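Local coordinates for protein mannan endo-1,4-beta-mannosidase (Mytilus edulis, PDB 2C0H) that hydrolyses internal beta-1,4-mannosidic linkages in the backbones of mannans, galactomannans and glucomannans, acting as a monomeric family 5 glycoside hydrolase with a TIM-barrel fold, at residues A[172-176]-A[177-181]; A[197-200]-A[201-205]; A[230-234]-A[235-239]. The protein carries 3 engineered substitutions. One frame throughout, in Å; residues are numbered along the deposited sequence.

In the fold
All three contacts are local; contact 1 lies on the same side of the chain's centre as each of the others. Contact 1 is a chain reversal in the long loop after strand 155-162, contact 2 is the start of helix 198-215 that ends this loop, and contact 3 lies in the loop after strand 221-225. Contact 1 touches both others: its centre lies about 12 Å from the centre of each, with Phe179 and Thr181 packing on Ala198 of contact 2 and Pro177 on His238 of contact 3. Contacts 2 and 3 do not touch. The side chain of Ile201 is about 9 Å from that of Glu163, the probable proton donor, and that of Ala230 about 4 Å from that of Trp226, a probable substrate-binding residue.

Contact 1 (A[172-176]-A[177-181])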
ATOM      1  N   GLU A 172       8.311   7.277 -22.781  1.00 23.26           N
ATOM      2  CA  GLU A 172       9.015   6.210 -23.487  1.00 24.35           C
ATOM      3  C   GLU A 172       8.055   5.394 -24.343  1.00 24.91           C
ATOM      4  O   GLU A 172       7.010   4.967 -23.868  1.00 24.63           O
ATOM      5  CB  GLU A 172       9.736   5.287 -22.504  1.00 24.83           C
ATOM      6  CG  GLU A 172      10.842   5.963 -21.715  1.00 28.27           C
ATOM      7  CD  GLU A 172      12.156   5.183 -21.739  1.00 34.79           C
ATOM      8  OE1 GLU A 172      13.146   5.713 -22.302  1.00 38.46           O
ATOM      9  OE2 GLU A 172      12.206   4.046 -21.205  1.00 38.18           O
ATOM     10  N   SER A 173       8.420   5.184 -25.606  1.00 25.45           N
ATOM     11  CA  SER A 173       7.680   4.293 -26.492  1.00 26.33           C
ATOM     12  C   SER A 173       8.041   2.837 -26.212  1.00 26.49           C
ATOM     13  O   SER A 173       9.150   2.545 -25.781  1.00 26.68           O
ATOM     14  CB  SER A 173       7.995   4.616 -27.954  1.00 26.64           C
ATOM     15  OG  SER A 173       7.517   5.905 -28.290  1.00 28.82           O
ATOM     16  N   SER A 174       7.100   1.930 -26.460  1.00 27.16           N
ATOM     17  CA  SER A 174       7.358   0.493 -26.353  1.00 27.73           C
ATOM     18  C   SER A 174       6.487  -0.291 -27.321  1.00 28.11           C
ATOM     19  O   SER A 174       5.360   0.109 -27.612  1.00 27.93           O
ATOM     20  CB  SER A 174       7.094   0.004 -24.926  1.00 27.90           C
ATOM     21  OG  SER A 174       7.251  -1.406 -24.817  1.00 28.25           O
ATOM     22  N   SER A 175       7.019  -1.416 -27.802  1.00 28.84           N
ATOM     23  CA  SER A 175       6.248  -2.385 -28.590  1.00 29.43           C
ATOM     24  C   SER A 175       5.240  -3.150 -27.729  1.00 29.65           C
ATOM     25  O   SER A 175       4.236  -3.655 -28.247  1.00 29.91           O
ATOM     26  CB  SER A 175       7.188  -3.376 -29.282  1.00 29.44           C
ATOM     27  OG  SER A 175       8.068  -2.699 -30.165  1.00 31.53           O
ATOM     28  N   GLU A 176       5.518  -3.249 -26.427  1.00 30.14           N
ATOM     29  CA  GLU A 176       4.565  -3.775 -25.452  1.00 30.01           C
ATOM     30  C   GLU A 176       3.781  -2.588 -24.908  1.00 29.91           C
ATOM     31  O   GLU A 176       4.358  -1.731 -24.239  1.00 29.48           O
ATOM     32  CB  GLU A 176       5.292  -4.500 -24.310  1.00 30.47           C
ATOM     33  CG  GLU A 176       4.372  -5.011 -23.189  1.00 31.40           C
ATOM     34  CD  GLU A 176       3.393  -6.078 -23.660  1.00 34.20           C
ATOM     35  OE1 GLU A 176       3.835  -7.033 -24.332  1.00 36.11           O
ATOM     36  OE2 GLU A 176       2.186  -5.970 -23.346  1.00 36.35           O
ATOM     37  N   PRO A 177       2.470  -2.519 -25.200  1.00 29.72           N
ATOM     38  CA  PRO A 177       1.660  -1.381 -24.761  1.00 29.81           C
ATOM     39  C   PRO A 177       1.733  -1.041 -23.274  1.00 29.77           C
ATOM     40  O   PRO A 177       1.774   0.140 -22.932  1.00 29.92           O
ATOM     41  CB  PRO A 177       0.233  -1.802 -25.138  1.00 29.91           C
ATOM     42  CG  PRO A 177       0.401  -2.706 -26.273  1.00 29.82           C
ATOM     43  CD  PRO A 177       1.666  -3.471 -25.991  1.00 29.86           C
ATOM     44  N   CYS A 178       1.758  -2.043 -22.399  1.00 29.55           N
ATOM     45  CA  CYS A 178       1.734  -1.765 -20.956  1.00 29.53           C
ATOM     46  C   CYS A 178       3.044  -1.169 -20.427  1.00 28.48           C
ATOM     47  O   CYS A 178       3.053  -0.608 -19.328  1.00 29.08           O
ATOM     48  CB  CYS A 178       1.335  -3.007 -20.149  1.00 29.99           C
ATOM     49  SG  CYS A 178       2.399  -4.448 -20.368  1.00 35.39           S
ATOM     50  N   PHE A 179       4.135  -1.279 -21.190  1.00 27.03           N
ATOM     51  CA  PHE A 179       5.402  -0.622 -20.823  1.00 26.31           C
ATOM     52  C   PHE A 179       5.577   0.765 -21.448  1.00 25.45           C
ATOM     53  O   PHE A 179       6.559   1.447 -21.158  1.00 25.61           O
ATOM     54  CB  PHE A 179       6.617  -1.475 -21.201  1.00 26.47           C
ATOM     55  CG  PHE A 179       6.643  -2.843 -20.567  1.00 26.12           C
ATOM     56  CD1 PHE A 179       6.086  -3.078 -19.312  1.00 26.82           C
ATOM     57  CD2 PHE A 179       7.269  -3.893 -21.219  1.00 26.50           C
ATOM     58  CE1 PHE A 179       6.126  -4.343 -18.746  1.00 27.07           C
ATOM     59  CE2 PHE A 179       7.323  -5.157 -20.651  1.00 26.50           C
ATOM     60  CZ  PHE A 179       6.747  -5.384 -19.423  1.00 26.93           C
ATOM     61  N   ASP A 180       4.639   1.175 -22.296  1.00 24.59           N
ATOM     62  CA  ASP A 180       4.699   2.468 -22.974  1.00 23.62           C
ATOM     63  C   ASP A 180       4.303   3.545 -21.964  1.00 22.49           C
ATOM     64  O   ASP A 180       3.267   3.420 -21.317  1.00 22.34           O
ATOM     65  CB  ASP A 180       3.741   2.457 -24.181  1.00 24.56           C
ATOM     66  CG  ASP A 180       3.934   3.644 -25.119  1.00 25.38           C
ATOM     67  OD1 ASP A 180       4.391   3.436 -26.269  1.00 28.12           O
ATOM     68  OD2 ASP A 180       3.599   4.781 -24.729  1.00 26.23           O
ATOM     69  N   THR A 181       5.118   4.585 -21.808  1.00 20.86           N
ATOM     70  CA  THR A 181       4.820   5.633 -20.828  1.00 20.93           C
ATOM     71  C   THR A 181       4.589   7.005 -21.473  1.00 20.71           C
ATOM     72  O   THR A 181       4.692   8.029 -20.794  1.00 19.75           O
ATOM     73  CB  THR A 181       5.925   5.736 -19.746  1.00 20.21           C
ATOM     74  OG1 THR A 181       7.181   6.055 -20.356  1.00 18.97           O
ATOM     75  CG2 THR A 181       6.061   4.430 -18.977  1.00 20.76           C
TER
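Glu172 and Thr181 meet where a chain reversal closes in the long loop between strand 155-162 and helix 198-215 of the TIM barrel; the turn itself runs through a short 3-10 segment, 177-179. Two hydrogen bonds hold this end. Thr181 N gives to Glu172 O at 2.8 Å, within the carbonyl plane, and Glu172 N gives to Thr181 OG1 at 2.9 Å. That hydroxyl is also bonded to Lys169 O, which ties the reversal to the preceding part of the loop.

A carboxylate links the two arms further in. Asp180 carries OD1 across to Ser174 N (3.1 Å) because chi1, at -168°, turns its CG away from the backbone N; the amide comes from above the carboxylate plane. OD2 takes the amide of Arg182. An alanine here has no carboxylate, which would probably leave the Ser174 and Arg182 amides without a mate and the two arms tied less firmly.

At the turn, Glu176 O is gripped twice, from opposite faces of its carbonyl plane: by Ser174 OG at 3.0 Å and by Phe179 N at 3.1 Å.

Apolar packing completes the turn. With chi1 of Glu176 at 176°, CG is laid over one face of the Phe179 ring as a CH-pi contact, 4.1 Å from the centroid. Cys178 SG sits above the same face, likewise displaced toward the rim. Glu176, Cys178 and Phe179 all reach helix 243-250; Cys178 touches Cys245 there, but the two form no disulfide in this structure. Near the plane of the Phe179 ring, at its edge, Ser174 OG comes to 3.7 Å from Phe179 CB.

Contact 2 (A[197-200]-A[201-205])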
ATOM      1  N   SER A 197      12.766   2.099 -15.683  1.00 14.73           N
ATOM      2  CA  SER A 197      11.786   1.835 -16.718  1.00 14.96           C
ATOM      3  C   SER A 197      10.538   1.187 -16.125  1.00 14.61           C
ATOM      4  O   SER A 197      10.579   0.636 -15.031  1.00 14.39           O
ATOM      5  CB  SER A 197      12.369   0.913 -17.782  1.00 14.92           C
ATOM      6  OG  SER A 197      12.688  -0.351 -17.244  1.00 16.85           O
ATOM      7  N   ALA A 198       9.435   1.247 -16.862  1.00 15.27           N
ATOM      8  CA  ALA A 198       8.218   0.547 -16.461  1.00 15.15           C
ATOM      9  C   ALA A 198       8.477  -0.939 -16.237  1.00 14.94           C
ATOM     10  O   ALA A 198       7.972  -1.516 -15.281  1.00 15.00           O
ATOM     11  CB  ALA A 198       7.118   0.737 -17.492  1.00 15.54           C
ATOM     12  N   GLN A 199       9.282  -1.555 -17.102  1.00 15.37           N
ATOM     13  CA  GLN A 199       9.618  -2.968 -16.924  1.00 15.31           C
ATOM     14  C   GLN A 199      10.406  -3.262 -15.621  1.00 14.97           C
ATOM     15  O   GLN A 199      10.190  -4.287 -14.967  1.00 14.37           O
ATOM     16  CB  GLN A 199      10.357  -3.502 -18.149  1.00 15.69           C
ATOM     17  CG  GLN A 199      10.643  -5.012 -18.071  1.00 17.72           C
ATOM     18  CD  GLN A 199      11.999  -5.356 -17.461  1.00 22.95           C
ATOM     19  OE1 GLN A 199      12.968  -4.601 -17.588  1.00 27.88           O
ATOM     20  NE2 GLN A 199      12.080  -6.525 -16.821  1.00 23.96           N
ATOM     21  N   GLU A 200      11.313  -2.375 -15.232  1.00 15.02           N
ATOM     22  CA  GLU A 200      12.069  -2.561 -13.979  1.00 15.69           C
ATOM     23  C   GLU A 200      11.169  -2.516 -12.740  1.00 14.63           C
ATOM     24  O   GLU A 200      11.283  -3.343 -11.827  1.00 13.77           O
ATOM     25  CB  GLU A 200      13.186  -1.522 -13.862  1.00 15.68           C
ATOM     26  CG  GLU A 200      14.391  -1.835 -14.730  1.00 18.61           C
ATOM     27  CD  GLU A 200      15.440  -0.743 -14.702  1.00 20.26           C
ATOM     28  OE1 GLU A 200      15.070   0.447 -14.874  1.00 22.75           O
ATOM     29  OE2 GLU A 200      16.648  -1.069 -14.536  1.00 25.49           O
ATOM     30  N   ILE A 201      10.248  -1.559 -12.721  1.00 14.31           N
ATOM     31  CA  ILE A 201       9.290  -1.456 -11.632  1.00 14.21           C
ATOM     32  C   ILE A 201       8.400  -2.696 -11.590  1.00 13.30           C
ATOM     33  O   ILE A 201       8.153  -3.257 -10.525  1.00 13.34           O
ATOM     34  CB  ILE A 201       8.454  -0.179 -11.773  1.00 14.07           C
ATOM     35  CG1 ILE A 201       9.342   1.032 -11.483  1.00 16.31           C
ATOM     36  CG2 ILE A 201       7.229  -0.234 -10.858  1.00 14.97           C
ATOM     37  CD1 ILE A 201       8.771   2.352 -11.908  1.00 15.99           C
ATOM     38  N   GLY A 202       7.923  -3.127 -12.755  1.00 12.87           N
ATOM     39  CA  GLY A 202       7.095  -4.329 -12.831  1.00 12.77           C
ATOM     40  C   GLY A 202       7.786  -5.573 -12.303  1.00 12.36           C
ATOM     41  O   GLY A 202       7.195  -6.385 -11.593  1.00 12.40           O
ATOM     42  N   ARG A 203       9.049  -5.747 -12.659  1.00 12.32           N
ATOM     43  CA  ARG A 203       9.827  -6.867 -12.129  1.00 12.64           C
ATOM     44  C   ARG A 203       9.975  -6.825 -10.597  1.00 12.22           C
ATOM     45  O   ARG A 203       9.826  -7.822  -9.915  1.00 11.30           O
ATOM     46  CB  ARG A 203      11.198  -6.893 -12.788  1.00 12.97           C
ATOM     47  CG  ARG A 203      12.094  -7.980 -12.274  1.00 13.81           C
ATOM     48  CD  ARG A 203      13.411  -7.950 -12.979  1.00 15.21           C
ATOM     49  NE  ARG A 203      14.219  -6.778 -12.613  1.00 17.22           N
ATOM     50  CZ  ARG A 203      15.253  -6.323 -13.325  1.00 18.82           C
ATOM     51  NH1 ARG A 203      15.637  -6.927 -14.448  1.00 20.56           N
ATOM     52  NH2 ARG A 203      15.930  -5.265 -12.903  1.00 19.98           N
ATOM     53  N   PHE A 204      10.271  -5.651 -10.055  1.00 11.87           N
ATOM     54  CA  PHE A 204      10.420  -5.468  -8.612  1.00 11.99           C
ATOM     55  C   PHE A 204       9.161  -5.925  -7.847  1.00 11.60           C
ATOM     56  O   PHE A 204       9.231  -6.636  -6.836  1.00 11.79           O
ATOM     57  CB  PHE A 204      10.707  -3.981  -8.387  1.00 11.87           C
ATOM     58  CG  PHE A 204      11.117  -3.592  -6.972  1.00 12.39           C
ATOM     59  CD1 PHE A 204      12.374  -3.917  -6.451  1.00 12.31           C
ATOM     60  CD2 PHE A 204      10.279  -2.797  -6.199  1.00 14.28           C
ATOM     61  CE1 PHE A 204      12.742  -3.517  -5.173  1.00 13.46           C
ATOM     62  CE2 PHE A 204      10.650  -2.390  -4.927  1.00 14.28           C
ATOM     63  CZ  PHE A 204      11.874  -2.743  -4.412  1.00 14.00           C
ATOM     64  N   VAL A 205       8.002  -5.525  -8.361  1.00 11.55           N
ATOM     65  CA  VAL A 205       6.739  -5.860  -7.742  1.00 11.38           C
ATOM     66  C   VAL A 205       6.425  -7.344  -7.930  1.00 11.24           C
ATOM     67  O   VAL A 205       6.084  -8.020  -6.976  1.00 11.89           O
ATOM     68  CB  VAL A 205       5.610  -4.992  -8.307  1.00 11.18           C
ATOM     69  CG1 VAL A 205       4.285  -5.447  -7.785  1.00 12.74           C
ATOM     70  CG2 VAL A 205       5.861  -3.495  -7.954  1.00 12.03           C
TER
HETATM   71  O   HOH W   1      13.451  -4.713 -10.762  1.00 18.74           O
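Arg203 extends outward from the first turns of its helix, beside Gln199 and Glu200. Its CB rests 3.5 Å from Gln199 O, the carbonyl that also accepts the Arg203 backbone N-H. CG and CD run out extended (chi1 178°, chi2 179°) before a bend at chi3 (70°) sets NE beside a water. This water accepts from Arg203 NE at 2.9 Å and donates to Glu200 O at 2.8 Å, so one carbonyl serves both the water and Phe204 N. At the tip, NH2 passes 4.2 Å from Glu200 CG and is hydrogen-bonded to Met128 O at the end of helix 121-129.

Glu200 runs side by side with Arg203, but its OE2 is well out of the guanidinium plane, and at 4.6 Å from Arg203 NH2 the opposite charges are near each other without a salt bridge. Its other oxygen is engaged in a capping box at the start of helix 198-215: OE1 takes Ser197 N at 2.9 Å through its anti lone pair, while Ser197 OG accepts Glu200 N at 3.2 Å. Ser197 is thus the N-cap, and its O accepts Ile201 N. The amide of Gln199 turns nearly perpendicular to the guanidinium, its NE2 bonded to Ala249 O. Phe204, whose ring leads away from this turn, packs among Leu124, Leu127 and Met128 of helix 121-129.

Contact 3 (A[230-234]-A[235-239]); sequences ADTDA and MGFHN
Asp233 reaches across to Asn239 with the side-chain hydrogen bond that joins the two arms of this loop. Asn239 N gives to Asp233 OD1 at 2.8 Å, arriving from above the carboxylate plane. The torsion that sets CG beside the backbone N of Asp233 (chi1 -69°) swings the carboxylate back over the arm 238-239. Water extends the link: one molecule donates to Asp233 OD2 and accepts from Asn239 ND2, both at 3.0 Å. Asn239 OD1 takes Tyr241 N. Asn239 and Asp231 lie side by side, their amide and carboxylate planes 29° apart, with Asn239 OD1 3.5 Å from Asp231 CA.

Between the arms, Ala234 to Phe237 form a type I' beta turn in the loop after strand 221-225, closed by Phe237 N giving to Ala234 O at 3.1 Å. Met235 and Gly236 both have positive phi; a side chain at Gly236 would press on the carbonyl O of Met235. A second water bridges Asp233 O and Gly236 N. Just before the turn, Thr232 OG1 accepts Ala234 N at 3.0 Å, an ST turn, and is also bonded to Phe284 O.

Two neighbours meet the Phe237 ring: Thr232 CG2 at its edge, in plane, 3.9 Å from Phe237 CD2, and Met235 O, above the centre of one face. The His238 ring meets that of His183 edge-to-face, while Ala230 lies beside Trp226, a probable substrate-binding residue.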
ATOM      1  N   ALA A 230      -1.611   5.420 -14.150  1.00 16.21           N
ATOM      2  CA  ALA A 230      -0.734   4.249 -14.170  1.00 17.12           C
ATOM      3  C   ALA A 230      -1.448   2.957 -13.724  1.00 17.69           C
ATOM      4  O   ALA A 230      -0.807   1.909 -13.576  1.00 17.87           O
ATOM      5  CB  ALA A 230       0.484   4.518 -13.308  1.00 17.29           C
ATOM      6  N   ASP A 231      -2.764   3.025 -13.501  1.00 17.91           N
ATOM      7  CA  ASP A 231      -3.505   1.932 -12.835  1.00 17.98           C
ATOM      8  C   ASP A 231      -4.812   1.535 -13.546  1.00 17.79           C
ATOM      9  O   ASP A 231      -5.653   0.861 -12.949  1.00 18.22           O
ATOM     10  CB  ASP A 231      -3.790   2.297 -11.352  1.00 18.41           C
ATOM     11  CG  ASP A 231      -3.767   1.081 -10.415  1.00 20.03           C
ATOM     12  OD1 ASP A 231      -4.602   0.161 -10.571  1.00 23.21           O
ATOM     13  OD2 ASP A 231      -2.927   1.044  -9.486  1.00 21.46           O
ATOM     14  N   THR A 232      -4.970   1.917 -14.814  1.00 17.81           N
ATOM     15  CA  THR A 232      -6.135   1.504 -15.623  1.00 18.31           C
ATOM     16  C   THR A 232      -5.791   1.436 -17.108  1.00 18.53           C
ATOM     17  O   THR A 232      -4.993   2.238 -17.608  1.00 17.95           O
ATOM     18  CB  THR A 232      -7.372   2.440 -15.420  1.00 18.18           C
ATOM     19  OG1 THR A 232      -8.484   1.941 -16.173  1.00 18.26           O
ATOM     20  CG2 THR A 232      -7.096   3.867 -15.858  1.00 18.62           C
ATOM     21  N   ASP A 233      -6.405   0.483 -17.809  1.00 19.23           N
ATOM     22  CA  ASP A 233      -6.293   0.392 -19.255  1.00 20.40           C
ATOM     23  C   ASP A 233      -7.430   1.144 -19.970  1.00 20.64           C
ATOM     24  O   ASP A 233      -7.475   1.172 -21.198  1.00 21.58           O
ATOM     25  CB  ASP A 233      -6.260  -1.078 -19.695  1.00 20.69           C
ATOM     26  CG  ASP A 233      -4.977  -1.794 -19.273  1.00 22.89           C
ATOM     27  OD1 ASP A 233      -3.882  -1.189 -19.355  1.00 25.49           O
ATOM     28  OD2 ASP A 233      -5.054  -2.986 -18.896  1.00 27.81           O
ATOM     29  N   ALA A 234      -8.348   1.737 -19.209  1.00 20.59           N
ATOM     30  CA  ALA A 234      -9.398   2.590 -19.770  1.00 21.05           C
ATOM     31  C   ALA A 234      -8.909   4.028 -19.973  1.00 21.28           C
ATOM     32  O   ALA A 234      -7.812   4.388 -19.547  1.00 19.94           O
ATOM     33  CB  ALA A 234     -10.617   2.566 -18.872  1.00 21.38           C
ATOM     34  N   MET A 235      -9.726   4.840 -20.649  1.00 21.97           N
ATOM     35  CA  MET A 235      -9.494   6.284 -20.795  1.00 22.83           C
ATOM     36  C   MET A 235      -8.176   6.674 -21.491  1.00 22.37           C
ATOM     37  O   MET A 235      -7.685   7.796 -21.321  1.00 23.18           O
ATOM     38  CB  MET A 235      -9.581   6.963 -19.415  1.00 22.82           C
ATOM     39  CG  MET A 235     -10.791   6.560 -18.585  1.00 24.31           C
ATOM     40  SD  MET A 235     -10.842   7.381 -16.974  1.00 27.38           S
ATOM     41  CE  MET A 235     -11.297   9.044 -17.433  1.00 28.12           C
ATOM     42  N   GLY A 236      -7.602   5.769 -22.282  1.00 22.03           N
ATOM     43  CA  GLY A 236      -6.343   6.044 -22.974  1.00 21.80           C
ATOM     44  C   GLY A 236      -5.076   5.887 -22.145  1.00 21.61           C
ATOM     45  O   GLY A 236      -3.991   6.323 -22.563  1.00 22.48           O
ATOM     46  N   PHE A 237      -5.195   5.254 -20.981  1.00 20.91           N
ATOM     47  CA  PHE A 237      -4.054   5.032 -20.093  1.00 20.42           C
ATOM     48  C   PHE A 237      -3.643   3.566 -20.130  1.00 20.08           C
ATOM     49  O   PHE A 237      -4.207   2.780 -20.891  1.00 19.67           O
ATOM     50  CB  PHE A 237      -4.403   5.466 -18.668  1.00 20.37           C
ATOM     51  CG  PHE A 237      -4.975   6.854 -18.578  1.00 20.73           C
ATOM     52  CD1 PHE A 237      -4.408   7.902 -19.286  1.00 21.11           C
ATOM     53  CD2 PHE A 237      -6.066   7.109 -17.763  1.00 20.71           C
ATOM     54  CE1 PHE A 237      -4.938   9.185 -19.207  1.00 21.60           C
ATOM     55  CE2 PHE A 237      -6.597   8.391 -17.677  1.00 21.14           C
ATOM     56  CZ  PHE A 237      -6.027   9.422 -18.391  1.00 20.25           C
ATOM     57  N   HIS A 238      -2.638   3.209 -19.337  1.00 19.48           N
ATOM     58  CA  HIS A 238      -2.209   1.817 -19.222  1.00 19.78           C
ATOM     59  C   HIS A 238      -2.038   1.422 -17.758  1.00 18.83           C
ATOM     60  O   HIS A 238      -1.586   2.222 -16.942  1.00 18.89           O
ATOM     61  CB  HIS A 238      -0.893   1.596 -19.967  1.00 20.57           C
ATOM     62  CG  HIS A 238      -1.005   1.755 -21.450  1.00 23.11           C
ATOM     63  ND1 HIS A 238      -1.796   0.936 -22.228  1.00 26.28           N
ATOM     64  CD2 HIS A 238      -0.419   2.629 -22.301  1.00 26.09           C
ATOM     65  CE1 HIS A 238      -1.693   1.302 -23.494  1.00 26.25           C
ATOM     66  NE2 HIS A 238      -0.867   2.330 -23.564  1.00 26.69           N
ATOM     67  N   ASN A 239      -2.411   0.189 -17.422  1.00 18.19           N
ATOM     68  CA  ASN A 239      -2.246  -0.336 -16.064  1.00 17.90           C
ATOM     69  C   ASN A 239      -0.911  -1.070 -15.919  1.00 18.49           C
ATOM     70  O   ASN A 239      -0.765  -2.170 -16.414  1.00 18.36           O
ATOM     71  CB  ASN A 239      -3.412  -1.279 -15.712  1.00 17.92           C
ATOM     72  CG  ASN A 239      -3.423  -1.729 -14.239  1.00 16.51           C
ATOM     73  OD1 ASN A 239      -2.568  -1.366 -13.427  1.00 15.55           O
ATOM     74  ND2 ASN A 239      -4.416  -2.547 -13.902  1.00 18.91           N
TER
HETATM   75  O   HOH W   2      -6.294  -3.339 -16.142  1.00 25.26           O
HETATM   76  O   HOH W   3      -8.129   3.190 -23.178  1.00 33.63           O